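Local coordinates for calcium uptake protein 3, mitochondrial (Homo sapiens, PDB 6AGI) that senses calcium through EF-hands in mitochondria and, as a disulfide-linked heterodimer with MICU1, regulates the activity of the mitochondrial calcium uniporter channel, at residues D294-R297 with S298-F302; L56-Q59 with E60-M64. All coordinates share one frame; numbering follows the deposited sequence.

Contact 1. Residues D294-R297 with S298-F302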
loop_
_atom_site.group_PDB
_atom_site.type_symbol
_atom_site.label_atom_id
_atom_site.label_comp_id
_atom_site.label_asym_id
_atom_site.label_seq_id
_atom_site.Cartn_x
_atom_site.Cartn_y
_atom_site.Cartn_z
ATOM N N ASP B 294 0.828 -22.339 11.671
ATOM C CA ASP B 294 1.816 -21.276 11.659
ATOM C C ASP B 294 2.038 -20.781 10.241
ATOM O O ASP B 294 2.209 -19.577 10.020
ATOM C CB ASP B 294 3.122 -21.760 12.281
ATOM C CG ASP B 294 3.121 -21.630 13.783
ATOM O OD1 ASP B 294 2.186 -20.983 14.319
ATOM O OD2 ASP B 294 4.043 -22.193 14.423
ATOM N N GLU B 295 2.050 -21.703 9.271
ATOM C CA GLU B 295 2.293 -21.332 7.879
ATOM C C GLU B 295 1.116 -20.566 7.305
ATOM O O GLU B 295 1.297 -19.592 6.569
ATOM C CB GLU B 295 2.596 -22.581 7.042
ATOM C CG GLU B 295 3.869 -23.300 7.465
ATOM C CD GLU B 295 3.997 -24.675 6.862
ATOM O OE1 GLU B 295 3.086 -25.080 6.113
ATOM O OE2 GLU B 295 4.986 -25.374 7.189
ATOM N N PHE B 296 -0.095 -20.992 7.648
ATOM C CA PHE B 296 -1.310 -20.328 7.198
ATOM C C PHE B 296 -1.386 -18.904 7.765
ATOM O O PHE B 296 -1.682 -17.941 7.037
ATOM C CB PHE B 296 -2.459 -21.275 7.579
ATOM C CG PHE B 296 -3.845 -20.739 7.447
ATOM C CD1 PHE B 296 -4.398 -19.896 8.384
ATOM C CD2 PHE B 296 -4.626 -21.157 6.385
ATOM C CE1 PHE B 296 -5.711 -19.462 8.250
ATOM C CE2 PHE B 296 -5.931 -20.732 6.232
ATOM C CZ PHE B 296 -6.476 -19.876 7.161
ATOM N N ARG B 297 -1.051 -18.740 9.048
ATOM C CA ARG B 297 -0.961 -17.403 9.638
ATOM C C ARG B 297 0.165 -16.589 9.013
ATOM O O ARG B 297 0.009 -15.385 8.797
ATOM C CB ARG B 297 -0.817 -17.500 11.166
ATOM C CG ARG B 297 -0.971 -16.163 11.888
ATOM C CD ARG B 297 -1.065 -16.258 13.439
ATOM N NE ARG B 297 -0.139 -17.185 14.076
ATOM C CZ ARG B 297 -0.020 -17.325 15.394
ATOM N NH1 ARG B 297 -0.771 -16.603 16.223
ATOM N NH2 ARG B 297 0.868 -18.176 15.886
ATOM N N SER B 298 1.338 -17.198 8.822
ATOM C CA SER B 298 2.430 -16.533 8.119
ATOM C C SER B 298 1.932 -15.919 6.827
ATOM O O SER B 298 2.124 -14.725 6.561
ATOM C CB SER B 298 3.543 -17.530 7.842
ATOM O OG SER B 298 4.412 -17.591 8.959
ATOM N N PHE B 299 1.238 -16.723 6.028
ATOM C CA PHE B 299 0.844 -16.253 4.711
ATOM C C PHE B 299 -0.209 -15.156 4.780
ATOM O O PHE B 299 -0.152 -14.203 3.996
ATOM C CB PHE B 299 0.363 -17.419 3.850
ATOM C CG PHE B 299 0.009 -17.026 2.467
ATOM C CD1 PHE B 299 0.995 -16.958 1.506
ATOM C CD2 PHE B 299 -1.273 -16.659 2.126
ATOM C CE1 PHE B 299 0.706 -16.573 0.224
ATOM C CE2 PHE B 299 -1.562 -16.271 0.844
ATOM C CZ PHE B 299 -0.580 -16.235 -0.106
ATOM N N PHE B 300 -1.130 -15.202 5.734
ATOM C CA PHE B 300 -2.043 -14.062 5.730
ATOM C C PHE B 300 -1.456 -12.791 6.375
ATOM O O PHE B 300 -1.771 -11.668 5.936
ATOM C CB PHE B 300 -3.383 -14.502 6.309
ATOM C CG PHE B 300 -4.087 -15.495 5.410
ATOM C CD1 PHE B 300 -4.824 -15.053 4.320
ATOM C CD2 PHE B 300 -3.912 -16.861 5.572
ATOM C CE1 PHE B 300 -5.427 -15.936 3.451
ATOM C CE2 PHE B 300 -4.524 -17.759 4.709
ATOM C CZ PHE B 300 -5.283 -17.287 3.645
ATOM N N GLN B 301 -0.546 -12.911 7.335
ATOM C CA GLN B 301 0.169 -11.712 7.764
ATOM C C GLN B 301 0.905 -11.091 6.587
ATOM O O GLN B 301 0.867 -9.858 6.377
ATOM C CB GLN B 301 1.120 -12.044 8.913
ATOM C CG GLN B 301 0.448 -11.923 10.280
ATOM C CD GLN B 301 1.162 -12.695 11.371
ATOM O OE1 GLN B 301 2.279 -13.189 11.185
ATOM N NE2 GLN B 301 0.498 -12.836 12.512
ATOM N N PHE B 302 1.546 -11.943 5.782
ATOM C CA PHE B 302 2.230 -11.473 4.578
ATOM C C PHE B 302 1.260 -10.797 3.601
ATOM O O PHE B 302 1.580 -9.744 3.017
ATOM C CB PHE B 302 2.928 -12.655 3.917
ATOM C CG PHE B 302 3.267 -12.430 2.491
ATOM C CD1 PHE B 302 4.195 -11.462 2.132
ATOM C CD2 PHE B 302 2.622 -13.134 1.498
ATOM C CE1 PHE B 302 4.493 -11.234 0.802
ATOM C CE2 PHE B 302 2.911 -12.899 0.169
ATOM C CZ PHE B 302 3.846 -11.952 -0.185
#
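Phe300 turns the edge of its ring onto the face of Phe296, one helical turn earlier, in an edge-to-face pair with centroids 4.8 Å apart and planes at 55°. A single atom does most of the touching: Phe300 CE2 stands over the centre of the Phe296 ring and comes within 3.6 Å of Phe296 CE2. Phe296 holds CG anti to its own N (chi1 170°), while Phe300 swings CG beside its N (chi1 -67°), and these different rotations bring the two rings, four residues apart on one helical face, together. Both belong to helix 293-304, the exiting helix of the degenerate second EF-hand, where phenylalanines suit the buried face: Phe296 also meets Phe246, and Phe299 meets Phe261, edge-to-face. Replacing Phe296 with alanine would probably leave the edge of Phe300 without its aromatic face and open a gap toward Phe246 and Leu242. Arg297 and Gln301 run side by side, Gln301 NE2 lying 3.7 Å from Arg297 CG, and the arginine's bend at chi3 turns NH2 back to Asp294 OD1, 3.5 Å away, in a salt bridge with a weak hydrogen bond. Ser298 N donates to Asp294 O at 2.8 Å; Ser298 OG adds a weak bond there.

Contact 2. Residues L56-Q59 with E60-M64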
loop_
_atom_site.group_PDB
_atom_site.type_symbol
_atom_site.label_atom_id
_atom_site.label_comp_id
_atom_site.label_asym_id
_atom_site.label_seq_id
_atom_site.Cartn_x
_atom_site.Cartn_y
_atom_site.Cartn_z
ATOM N N LEU B 56 -35.067 -7.078 21.448
ATOM C CA LEU B 56 -34.805 -6.788 22.850
ATOM C C LEU B 56 -35.260 -5.381 23.213
ATOM O O LEU B 56 -35.188 -4.461 22.390
ATOM C CB LEU B 56 -33.310 -6.922 23.177
ATOM C CG LEU B 56 -32.543 -8.171 22.728
ATOM C CD1 LEU B 56 -31.226 -8.309 23.480
ATOM C CD2 LEU B 56 -33.392 -9.428 22.929
ATOM N N SER B 57 -35.711 -5.217 24.464
ATOM C CA SER B 57 -35.814 -3.903 25.084
ATOM C C SER B 57 -34.433 -3.457 25.561
ATOM O O SER B 57 -33.506 -4.262 25.682
ATOM C CB SER B 57 -36.769 -3.920 26.270
ATOM O OG SER B 57 -36.051 -4.178 27.470
ATOM N N LYS B 58 -34.318 -2.164 25.902
ATOM C CA LYS B 58 -33.014 -1.611 26.275
ATOM C C LYS B 58 -32.416 -2.309 27.496
ATOM O O LYS B 58 -31.193 -2.509 27.560
ATOM C CB LYS B 58 -33.112 -0.100 26.503
ATOM C CG LYS B 58 -31.795 0.658 26.244
ATOM C CD LYS B 58 -31.636 1.085 24.781
ATOM C CE LYS B 58 -30.846 2.414 24.592
ATOM N NZ LYS B 58 -29.588 2.627 25.407
ATOM N N GLN B 59 -33.244 -2.710 28.476
ATOM C CA GLN B 59 -32.615 -3.250 29.685
ATOM C C GLN B 59 -32.393 -4.746 29.617
ATOM O O GLN B 59 -31.527 -5.275 30.334
ATOM C CB GLN B 59 -33.410 -2.872 30.949
ATOM C CG GLN B 59 -32.618 -1.908 31.832
ATOM C CD GLN B 59 -32.505 -0.506 31.228
ATOM O OE1 GLN B 59 -33.510 0.089 30.853
ATOM N NE2 GLN B 59 -31.274 -0.034 31.020
ATOM N N GLU B 60 -33.092 -5.465 28.746
ATOM C CA GLU B 60 -32.632 -6.827 28.521
ATOM C C GLU B 60 -31.336 -6.835 27.722
ATOM O O GLU B 60 -30.450 -7.676 27.972
ATOM C CB GLU B 60 -33.699 -7.686 27.845
ATOM C CG GLU B 60 -34.672 -6.970 26.927
ATOM C CD GLU B 60 -35.817 -7.885 26.502
ATOM O OE1 GLU B 60 -35.991 -8.946 27.147
ATOM O OE2 GLU B 60 -36.549 -7.551 25.541
ATOM N N LEU B 61 -31.157 -5.863 26.829
ATOM C CA LEU B 61 -29.859 -5.696 26.184
ATOM C C LEU B 61 -28.784 -5.367 27.215
ATOM O O LEU B 61 -27.661 -5.894 27.157
ATOM C CB LEU B 61 -29.923 -4.599 25.119
ATOM C CG LEU B 61 -28.797 -4.444 24.076
ATOM C CD1 LEU B 61 -29.155 -3.366 23.035
ATOM C CD2 LEU B 61 -27.403 -4.186 24.625
ATOM N N ASN B 62 -29.094 -4.483 28.160
ATOM C CA ASN B 62 -28.027 -4.106 29.071
ATOM C C ASN B 62 -27.737 -5.179 30.114
ATOM O O ASN B 62 -26.622 -5.202 30.661
ATOM C CB ASN B 62 -28.321 -2.743 29.691
ATOM C CG ASN B 62 -27.669 -1.610 28.886
ATOM O OD1 ASN B 62 -28.348 -0.883 28.156
ATOM N ND2 ASN B 62 -26.337 -1.497 28.974
ATOM N N GLN B 63 -28.673 -6.102 30.358
ATOM C CA GLN B 63 -28.284 -7.310 31.081
ATOM C C GLN B 63 -27.382 -8.194 30.221
ATOM O O GLN B 63 -26.415 -8.775 30.728
ATOM C CB GLN B 63 -29.517 -8.087 31.553
ATOM C CG GLN B 63 -29.274 -8.927 32.828
ATOM C CD GLN B 63 -28.862 -10.378 32.540
ATOM O OE1 GLN B 63 -29.443 -11.044 31.680
ATOM N NE2 GLN B 63 -27.845 -10.859 33.253
ATOM N N MET B 64 -27.677 -8.302 28.918
ATOM C CA MET B 64 -26.791 -9.042 28.013
ATOM C C MET B 64 -25.356 -8.522 28.085
ATOM O O MET B 64 -24.402 -9.309 28.108
ATOM C CB MET B 64 -27.314 -8.915 26.580
ATOM C CG MET B 64 -26.432 -9.439 25.444
ATOM S SD MET B 64 -27.480 -9.973 24.046
ATOM C CE MET B 64 -28.319 -11.392 24.754
#
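A capping box opens helix 58-66, with Ser57 at the N-cap and Glu60 three residues later returning the bond. Ser57 N gives its hydrogen to Glu60 OE2 at 2.7 Å in a nearly straight bond (N-H...O 167°), received on the anti lone pair of the carboxylate oxygen. In the reverse direction Ser57 OG accepts from Glu60 N, at 3.5 Å a weak bond, and weakly from Gln59 N as well. Serine suits the cap because its short hydroxyl can turn back to amides of the first turn, which have no earlier helical carbonyl to bind; glutamate suits the third place after it because its reach spans the turn, and its negative charge probably also favours the helix start. An unusual first torsion, chi1 30°, sets Glu60 CG beside Ser57, and the extended chain beyond CG then brings OE2 to the amide. The first full turn closes where Leu61 N bonds Ser57 O at 3.1 Å. Beside the polar box lies an apolar contact: Leu56 CD1 rests 4.0 Å from Leu61 CA and 4.1 Å from Met64 SD, the leucine and methionine side chains crossing at about a right angle. Leu56 shares backbone hydrogen bonds with Glu26 and packs on Ile25, while Leu61 leans on Cys27 and Val87, so the helix starts directly beside strand 25-27 of the small mixed sheet.

Contact 2 comes first along the chain, at the start of helix 58-66, and contact 1 follows much later in helix 293-304. Their centres lie 39 Å apart on opposite sides of the chain's centre, with nearest atoms about 27 Å apart, and they share no helix or sheet. Residues 56-64 lie at the surface, next to the mixed sheet of strands 25-27, 30-32 and 54-55. Residues 294-302 are partly buried in the degenerate second EF-hand, between helices 227-250, 258-265 and 342-352. Both lie away from the calcium sites: one packs the core of the degenerate EF-hand, the other caps a helix beside the small mixed sheet, and neither supplies a ligand to the ion.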